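Local structure of tRNA threonylcarbamoyladenosine dehydratase (Escherichia coli, 4D79) at residues T58-D63 and Q116-G121; V105-F108 and D112-A115; V125-D130 and A136-Y141. The protein catalyses the ATP-dependent dehydration of threonylcarbamoyladenosine at position 37 of certain tRNAs to its cyclic form, and can accept sulfur in vitro from the cysteine desulfurase CsdA. All coordinates share one frame; numbering follows the deposited sequence.

Interaction 1 of 3, residues T58-D63 and Q116-G121; sequences TLIDMD and QYMSVG. With ATP (adenosine-5'-triphosphate), chain K.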
# COMPACT_ATOMS: atom_id res chain seq x y z
N THR B 58 0.49 11.48 -15.80
CA THR B 58 0.83 12.86 -15.48
C THR B 58 0.81 13.05 -13.96
O THR B 58 -0.10 12.57 -13.26
CB THR B 58 -0.13 13.84 -16.16
OG1 THR B 58 0.01 13.73 -17.59
CG2 THR B 58 0.14 15.30 -15.70
N LEU B 59 1.83 13.74 -13.44
CA LEU B 59 1.98 14.02 -12.02
C LEU B 59 1.94 15.52 -11.83
O LEU B 59 2.76 16.24 -12.41
CB LEU B 59 3.30 13.47 -11.48
CG LEU B 59 3.59 12.00 -11.74
CD1 LEU B 59 4.95 11.57 -11.17
CD2 LEU B 59 2.47 11.14 -11.20
N ILE B 60 1.02 16.00 -11.00
CA ILE B 60 0.88 17.44 -10.75
C ILE B 60 1.13 17.72 -9.27
O ILE B 60 0.33 17.33 -8.42
CB ILE B 60 -0.48 17.99 -11.18
CG1 ILE B 60 -0.79 17.54 -12.60
CG2 ILE B 60 -0.47 19.54 -11.07
CD1 ILE B 60 -2.00 18.22 -13.24
N ASP B 61 2.21 18.45 -8.99
CA ASP B 61 2.59 18.88 -7.65
C ASP B 61 3.73 19.88 -7.81
O ASP B 61 4.56 19.71 -8.69
CB ASP B 61 3.04 17.69 -6.79
CG ASP B 61 2.86 17.90 -5.30
OD1 ASP B 61 3.07 19.03 -4.80
OD2 ASP B 61 2.50 16.92 -4.61
N MET B 62 3.81 20.89 -6.93
CA MET B 62 5.02 21.71 -6.94
C MET B 62 5.76 21.66 -5.62
O MET B 62 6.71 22.44 -5.42
CB MET B 62 4.72 23.17 -7.36
CG MET B 62 3.93 24.02 -6.44
SD MET B 62 3.62 25.67 -7.15
CE MET B 62 5.20 26.08 -7.87
N ASP B 63 5.42 20.73 -4.73
CA ASP B 63 6.10 20.69 -3.44
C ASP B 63 7.38 19.87 -3.54
O ASP B 63 7.59 19.10 -4.48
CB ASP B 63 5.17 20.13 -2.36
CG ASP B 63 5.64 20.47 -0.95
OD1 ASP B 63 6.50 21.37 -0.79
OD2 ASP B 63 5.14 19.84 0.00
N GLN B 116 -6.93 24.29 -18.28
CA GLN B 116 -5.74 24.05 -19.10
C GLN B 116 -5.10 22.72 -18.74
O GLN B 116 -4.76 21.90 -19.61
CB GLN B 116 -4.75 25.20 -18.91
CG GLN B 116 -3.38 24.98 -19.54
CD GLN B 116 -2.39 26.08 -19.18
OE1 GLN B 116 -2.76 27.11 -18.62
NE2 GLN B 116 -1.11 25.83 -19.46
N TYR B 117 -4.94 22.44 -17.44
CA TYR B 117 -4.27 21.20 -17.10
C TYR B 117 -5.16 20.00 -17.40
O TYR B 117 -4.65 18.95 -17.80
CB TYR B 117 -3.83 21.24 -15.63
CG TYR B 117 -2.65 22.16 -15.40
CD1 TYR B 117 -1.64 22.27 -16.34
CD2 TYR B 117 -2.54 22.92 -14.25
CE1 TYR B 117 -0.57 23.10 -16.15
CE2 TYR B 117 -1.46 23.74 -14.05
CZ TYR B 117 -0.47 23.83 -15.01
OH TYR B 117 0.62 24.65 -14.85
N MET B 118 -6.47 20.15 -17.31
CA MET B 118 -7.32 19.01 -17.60
C MET B 118 -7.61 18.87 -19.10
O MET B 118 -8.27 17.91 -19.50
CB MET B 118 -8.63 19.12 -16.82
CG MET B 118 -8.46 18.98 -15.33
SD MET B 118 -7.74 17.40 -14.80
CE MET B 118 -6.22 17.97 -14.07
N SER B 119 -7.02 19.74 -19.93
CA SER B 119 -7.34 19.81 -21.36
C SER B 119 -6.69 18.69 -22.16
O SER B 119 -7.04 18.51 -23.32
CB SER B 119 -6.87 21.17 -21.95
OG SER B 119 -7.43 22.26 -21.26
N VAL B 120 -5.81 17.90 -21.55
CA VAL B 120 -5.14 16.83 -22.27
C VAL B 120 -6.07 15.67 -22.59
O VAL B 120 -5.81 14.93 -23.54
CB VAL B 120 -3.95 16.32 -21.42
CG1 VAL B 120 -3.27 15.11 -22.07
CG2 VAL B 120 -2.95 17.44 -21.18
N GLY B 121 -7.17 15.51 -21.86
CA GLY B 121 -8.04 14.38 -22.13
C GLY B 121 -7.60 13.12 -21.40
O GLY B 121 -7.15 12.15 -22.01
PG ATP K . 3.30 18.64 4.65
O1G ATP K . 3.75 18.47 6.08
O2G ATP K . 4.42 18.95 3.68
O3G ATP K . 2.05 19.48 4.49
PB ATP K . 2.17 16.79 2.82
O1B ATP K . 1.13 17.84 2.47
O2B ATP K . 3.23 16.36 1.83
O3B ATP K . 2.85 17.16 4.23
PA ATP K . 0.18 14.83 2.46
O1A ATP K . -1.07 15.53 2.98
O2A ATP K . 0.31 13.34 2.66
O3A ATP K . 1.41 15.46 3.27
O5' ATP K . 0.46 15.20 0.90
C5' ATP K . -0.39 16.05 0.11
C4' ATP K . 0.16 16.43 -1.28
O4' ATP K . -0.84 17.09 -2.12
C3' ATP K . 1.34 17.39 -1.19
O3' ATP K . 2.50 16.87 -1.87
C2' ATP K . 0.84 18.65 -1.88
O2' ATP K . 1.89 19.37 -2.51
C1' ATP K . -0.19 18.15 -2.88
N9 ATP K . -1.03 19.28 -3.38
C8 ATP K . -1.66 20.16 -2.55
N7 ATP K . -2.35 21.11 -3.24
C5 ATP K . -2.16 20.85 -4.53
C6 ATP K . -2.64 21.48 -5.77
N6 ATP K . -3.41 22.56 -5.69
N1 ATP K . -2.27 20.98 -6.95
C2 ATP K . -1.46 19.90 -7.02
N3 ATP K . -0.98 19.26 -5.93
C4 ATP K . -1.29 19.67 -4.65
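Ile-60 CD1 comes in from one side of the plane of the Tyr-117 ring, shifted off the ring toward its CB, and touches Tyr-117 CB at 4.3 Å; the hydroxyl of that ring is hydrogen-bonded to Asp-107. The second flat group, the carboxylate of Asp-61, is directed at the ribose of ATP, and the backbone N of Asp-63 reaches it from above its plane, 39° out of it. The strand residue Ile-60 points at the helix end; with CG1 beside its backbone N and CD1 extended beyond it (chi2 -169°), the methyl also touches Met-118, whose CE lies 4.3 Å from Ile-60 CD1. Met-118 leaves the backbone heading away and folds back to make this apolar contact. The other branch of Ile-60 faces the nucleotide, CG2 lying 4.2 Å from ATP C2. One residue on, the strand has ended and Asp-61 grips both ribose hydroxyls: its OD1 takes ATP O2' at 2.6 Å and its OD2 takes ATP O3' at 2.7 Å. Asp-61 OD1 also accepts from Asp-63 N at 2.9 Å, closing an Asx turn, while OD2 accepts from the backbone N of Ile-38. Four donors on one buried carboxylate are consistent with an ionised group held in a fixed rotation, as in the acidic ribose-binding residue that closes the second strand of many Rossmann-type nucleotide sites.

Interaction 2 of 3, residues V105-F108 and D112-A115; sequences VDDF and DNVA. With ATP (adenosine-5'-triphosphate), chain K.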
# COMPACT_ATOMS: atom_id res chain seq x y z
N VAL B 105 3.91 18.14 -14.25
CA VAL B 105 3.40 19.50 -14.14
C VAL B 105 3.86 20.05 -12.79
O VAL B 105 3.33 19.66 -11.73
CB VAL B 105 1.88 19.53 -14.26
CG1 VAL B 105 1.34 20.99 -14.11
CG2 VAL B 105 1.47 18.96 -15.59
N ASP B 106 4.84 20.94 -12.82
CA ASP B 106 5.42 21.49 -11.60
C ASP B 106 4.61 22.72 -11.19
O ASP B 106 5.03 23.86 -11.37
CB ASP B 106 6.89 21.83 -11.84
CG ASP B 106 7.58 22.34 -10.59
OD1 ASP B 106 7.04 22.14 -9.49
OD2 ASP B 106 8.65 22.97 -10.73
N ASP B 107 3.43 22.47 -10.62
CA ASP B 107 2.46 23.52 -10.35
C ASP B 107 1.40 22.95 -9.41
O ASP B 107 1.34 21.74 -9.19
CB ASP B 107 1.82 24.03 -11.65
CG ASP B 107 1.24 25.44 -11.53
OD1 ASP B 107 1.28 26.07 -10.46
OD2 ASP B 107 0.72 25.93 -12.55
N PHE B 108 0.58 23.85 -8.88
CA PHE B 108 -0.63 23.52 -8.14
C PHE B 108 -1.86 23.86 -8.98
O PHE B 108 -1.86 24.83 -9.74
CB PHE B 108 -0.72 24.32 -6.83
CG PHE B 108 0.33 23.99 -5.80
CD1 PHE B 108 0.59 22.67 -5.43
CD2 PHE B 108 1.03 25.01 -5.18
CE1 PHE B 108 1.55 22.39 -4.46
CE2 PHE B 108 1.99 24.74 -4.21
CZ PHE B 108 2.25 23.43 -3.86
N ASP B 112 -8.08 28.98 -11.90
CA ASP B 112 -7.61 29.67 -13.10
C ASP B 112 -6.89 28.75 -14.06
O ASP B 112 -6.85 29.05 -15.26
CB ASP B 112 -6.64 30.79 -12.71
CG ASP B 112 -7.32 31.97 -12.06
OD1 ASP B 112 -8.54 32.16 -12.26
OD2 ASP B 112 -6.63 32.72 -11.34
N ASN B 113 -6.25 27.67 -13.58
CA ASN B 113 -5.45 26.84 -14.48
C ASN B 113 -6.02 25.44 -14.66
O ASN B 113 -5.45 24.66 -15.45
CB ASN B 113 -4.00 26.76 -13.98
CG ASN B 113 -3.86 26.03 -12.64
OD1 ASN B 113 -4.70 25.22 -12.27
ND2 ASN B 113 -2.78 26.33 -11.93
N VAL B 114 -7.11 25.09 -13.97
CA VAL B 114 -7.53 23.69 -13.98
C VAL B 114 -7.96 23.25 -15.37
O VAL B 114 -7.60 22.16 -15.83
CB VAL B 114 -8.64 23.45 -12.94
CG1 VAL B 114 -9.87 24.34 -13.22
CG2 VAL B 114 -8.99 21.95 -12.88
N ALA B 115 -8.70 24.11 -16.08
CA ALA B 115 -9.14 23.70 -17.40
C ALA B 115 -7.96 23.43 -18.32
O ALA B 115 -7.96 22.45 -19.06
CB ALA B 115 -10.06 24.76 -17.98
PG ATP K . 3.30 18.64 4.65
O1G ATP K . 3.75 18.47 6.08
O2G ATP K . 4.42 18.95 3.68
O3G ATP K . 2.05 19.48 4.49
PB ATP K . 2.17 16.79 2.82
O1B ATP K . 1.13 17.84 2.47
O2B ATP K . 3.23 16.36 1.83
O3B ATP K . 2.85 17.16 4.23
PA ATP K . 0.18 14.83 2.46
O1A ATP K . -1.07 15.53 2.98
O2A ATP K . 0.31 13.34 2.66
O3A ATP K . 1.41 15.46 3.27
O5' ATP K . 0.46 15.20 0.90
C5' ATP K . -0.39 16.05 0.11
C4' ATP K . 0.16 16.43 -1.28
O4' ATP K . -0.84 17.09 -2.12
C3' ATP K . 1.34 17.39 -1.19
O3' ATP K . 2.50 16.87 -1.87
C2' ATP K . 0.84 18.65 -1.88
O2' ATP K . 1.89 19.37 -2.51
C1' ATP K . -0.19 18.15 -2.88
N9 ATP K . -1.03 19.28 -3.38
C8 ATP K . -1.66 20.16 -2.55
N7 ATP K . -2.35 21.11 -3.24
C5 ATP K . -2.16 20.85 -4.53
C6 ATP K . -2.64 21.48 -5.77
N6 ATP K . -3.41 22.56 -5.69
N1 ATP K . -2.27 20.98 -6.95
C2 ATP K . -1.46 19.90 -7.02
N3 ATP K . -0.98 19.26 -5.93
C4 ATP K . -1.29 19.67 -4.65
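Asn-113 holds the backbone of Phe-108 with its side-chain amide, the nitrogen ND2 donating to Phe-108 O at 2.8 Å. The bond is nearly straight (161° at the hydrogen), and it lies close to both the carbonyl plane of Phe-108 and the amide plane of Asn-113, which fixes how the amide is turned. Its other end is used too, since Asn-113 OD1 accepts from the backbone N of Thr-110, and one amide thereby ties down two points of the short loop that leads into helix 114-118. The amide gets there because Asn-113 CG sits between the backbone N and the carbonyl carbon (chi1 66°). Asp-107 approaches from the opposite direction with its carboxylate turned 74° from the amide plane, and its OD2 comes no nearer to Asn-113 ND2 than 3.6 Å; that oxygen is bonded to the Tyr-117 hydroxyl, while OD1 takes a weak bond from Phe-108 N. While the Phe-108 carbonyl faces Asn-113, the side chain of Phe-108 leads off to the adenine of ATP. Phe-108 CB lies 3.4 Å from ATP N6; ATP C2 lies in plane at the ring edge, while ATP C5 is met obliquely, 3.4 Å from Phe-108 CD1. Further out, Phe-108 CE1 reaches ATP O2' at 3.6 Å. The backbone adds a close approach of Phe-108 CA to ATP N1 at 3.2 Å, and the next amide, Val-109 N, is hydrogen-bonded to the nucleotide. A loop between strand 101-105 and helix 114-118 that receives the adenine in this way belongs to the adenosine pocket of a Rossmann-type fold.

Interaction 3 of 3, residues V125-D130 and A136-Y141; sequences VIDAID and AALIAY. With ATP (adenosine-5'-triphosphate), chain K.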
# COMPACT_ATOMS: atom_id res chain seq x y z
N VAL B 125 -8.72 10.82 -13.58
CA VAL B 125 -8.01 11.73 -12.68
C VAL B 125 -8.10 11.18 -11.26
O VAL B 125 -9.18 10.85 -10.78
CB VAL B 125 -8.58 13.16 -12.76
CG1 VAL B 125 -7.85 14.09 -11.78
CG2 VAL B 125 -8.45 13.71 -14.20
N ILE B 126 -6.96 11.08 -10.59
CA ILE B 126 -6.88 10.67 -9.20
C ILE B 126 -6.53 11.92 -8.38
O ILE B 126 -5.46 12.52 -8.52
CB ILE B 126 -5.87 9.54 -8.98
CG1 ILE B 126 -6.31 8.30 -9.78
CG2 ILE B 126 -5.75 9.21 -7.49
CD1 ILE B 126 -5.39 7.16 -9.68
N ASP B 127 -7.48 12.34 -7.58
CA ASP B 127 -7.34 13.56 -6.81
C ASP B 127 -6.82 13.21 -5.43
O ASP B 127 -7.55 12.63 -4.61
CB ASP B 127 -8.65 14.31 -6.72
CG ASP B 127 -8.66 15.28 -5.57
OD1 ASP B 127 -7.60 15.86 -5.33
OD2 ASP B 127 -9.71 15.47 -4.94
N ALA B 128 -5.57 13.57 -5.17
CA ALA B 128 -4.90 13.30 -3.89
C ALA B 128 -4.41 14.61 -3.27
O ALA B 128 -3.35 14.66 -2.63
CB ALA B 128 -3.76 12.31 -4.10
N ILE B 129 -5.19 15.66 -3.47
CA ILE B 129 -4.90 16.98 -2.93
C ILE B 129 -5.34 17.00 -1.47
O ILE B 129 -6.44 16.54 -1.13
CB ILE B 129 -5.64 18.06 -3.75
CG1 ILE B 129 -5.11 18.14 -5.19
CG2 ILE B 129 -5.53 19.42 -3.10
CD1 ILE B 129 -6.03 18.93 -6.13
N ASP B 130 -4.53 17.60 -0.62
CA ASP B 130 -4.84 17.67 0.80
C ASP B 130 -5.46 19.01 1.21
O ASP B 130 -5.91 19.13 2.35
CB ASP B 130 -3.58 17.37 1.64
CG ASP B 130 -2.52 18.46 1.54
OD1 ASP B 130 -2.49 19.17 0.51
OD2 ASP B 130 -1.71 18.58 2.48
N ALA B 136 -11.51 21.45 -4.31
CA ALA B 136 -12.85 21.79 -4.76
C ALA B 136 -12.84 22.21 -6.23
O ALA B 136 -13.68 21.76 -7.01
CB ALA B 136 -13.42 22.90 -3.88
N ALA B 137 -11.87 23.03 -6.63
CA ALA B 137 -11.78 23.48 -8.02
C ALA B 137 -11.56 22.30 -8.97
O ALA B 137 -12.16 22.24 -10.06
CB ALA B 137 -10.65 24.50 -8.14
N LEU B 138 -10.70 21.35 -8.59
CA LEU B 138 -10.47 20.19 -9.44
C LEU B 138 -11.74 19.35 -9.54
O LEU B 138 -12.16 18.97 -10.64
CB LEU B 138 -9.31 19.34 -8.90
CG LEU B 138 -8.96 18.06 -9.69
CD1 LEU B 138 -8.48 18.46 -11.08
CD2 LEU B 138 -7.90 17.24 -8.97
N ILE B 139 -12.38 19.08 -8.41
CA ILE B 139 -13.56 18.21 -8.40
C ILE B 139 -14.70 18.83 -9.19
O ILE B 139 -15.35 18.14 -9.98
CB ILE B 139 -13.97 17.90 -6.95
CG1 ILE B 139 -12.94 16.95 -6.34
CG2 ILE B 139 -15.39 17.27 -6.87
CD1 ILE B 139 -13.09 16.84 -4.89
N ALA B 140 -14.97 20.12 -8.97
CA ALA B 140 -16.05 20.79 -9.67
C ALA B 140 -15.83 20.75 -11.18
O ALA B 140 -16.74 20.43 -11.94
CB ALA B 140 -16.19 22.22 -9.15
N TYR B 141 -14.59 20.99 -11.62
CA TYR B 141 -14.28 20.96 -13.05
C TYR B 141 -14.46 19.56 -13.64
O TYR B 141 -15.08 19.40 -14.69
CB TYR B 141 -12.87 21.48 -13.29
CG TYR B 141 -12.62 21.63 -14.78
CD1 TYR B 141 -12.99 22.80 -15.45
CD2 TYR B 141 -12.11 20.59 -15.51
CE1 TYR B 141 -12.80 22.93 -16.83
CE2 TYR B 141 -11.90 20.70 -16.88
CZ TYR B 141 -12.28 21.87 -17.53
OH TYR B 141 -12.07 21.96 -18.87
PG ATP K . 3.30 18.64 4.65
O1G ATP K . 3.75 18.47 6.08
O2G ATP K . 4.42 18.95 3.68
O3G ATP K . 2.05 19.48 4.49
PB ATP K . 2.17 16.79 2.82
O1B ATP K . 1.13 17.84 2.47
O2B ATP K . 3.23 16.36 1.83
O3B ATP K . 2.85 17.16 4.23
PA ATP K . 0.18 14.83 2.46
O1A ATP K . -1.07 15.53 2.98
O2A ATP K . 0.31 13.34 2.66
O3A ATP K . 1.41 15.46 3.27
O5' ATP K . 0.46 15.20 0.90
C5' ATP K . -0.39 16.05 0.11
C4' ATP K . 0.16 16.43 -1.28
O4' ATP K . -0.84 17.09 -2.12
C3' ATP K . 1.34 17.39 -1.19
O3' ATP K . 2.50 16.87 -1.87
C2' ATP K . 0.84 18.65 -1.88
O2' ATP K . 1.89 19.37 -2.51
C1' ATP K . -0.19 18.15 -2.88
N9 ATP K . -1.03 19.28 -3.38
C8 ATP K . -1.66 20.16 -2.55
N7 ATP K . -2.35 21.11 -3.24
C5 ATP K . -2.16 20.85 -4.53
C6 ATP K . -2.64 21.48 -5.77
N6 ATP K . -3.41 22.56 -5.69
N1 ATP K . -2.27 20.98 -6.95
C2 ATP K . -1.46 19.90 -7.02
N3 ATP K . -0.98 19.26 -5.93
C4 ATP K . -1.29 19.67 -4.65
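Asp-127 and Leu-138 run alongside each other in opposing senses, the aspartate CB resting on Leu-138 CD2 at 3.8 Å. Asp-127 CG, set anti to the backbone N (chi1 160°), lies 4.0 Å from Leu-138 CD2. The same methyl lies 3.9 Å from Asp-127 OD1, an oxygen that accepts from Ile-129 N at 3.1 Å, 40° above the carboxylate plane, and closes an Asx turn at the strand end. Asp-127 OD2 lies 3.6 Å from Ile-139 CD1, the isoleucine lying roughly perpendicular to it, and takes a salt bridge from Lys-135 and a hydrogen bond from Thr-151 OG1. An apolar helix face thus packs on a buried carboxylate whose two oxygens are both satisfied. If Asp-127 were an alanine, Lys-135 would probably be left without its charged mate and the Ile-129 amide without its acceptor. Leu-138 CD2 also meets Ile-129 CD1 at 3.8 Å, and Ile-129 CG2 lies 3.6 Å from ATP N7. Strand 125-127 and helix 136-141 run 149° apart, their axes 10.1 Å from each other, as the first two elements of a beta-alpha-beta unit completed by strand 149-152; helix 114-118 packs on Leu-138 and helix 176-189 on Ile-139.

Interaction 2 is nested within the chain loop that interaction 1 closes, and interaction 3 follows both. The centres of interactions 1 and 2 lie about 6 Å apart, and each is about 11 Å from interaction 3. Helix 114-118 joins them: it takes part in the first two, and its Val-114, Ala-115 and Met-118 pack on Leu-138 or Tyr-141 of the third. Strand 56-60 runs parallel to strand 101-105 and to strand 32-36, which adjoins strand 124-127, so interactions 1 and 3 reach one Rossmann-type sheet, and interaction 2 lies around the loop that follows its edge strand 101-105. All three touch ATP near strand ends: interaction 1 contributes ribose binding, while Phe-108 and Ile-129 approach the adenine.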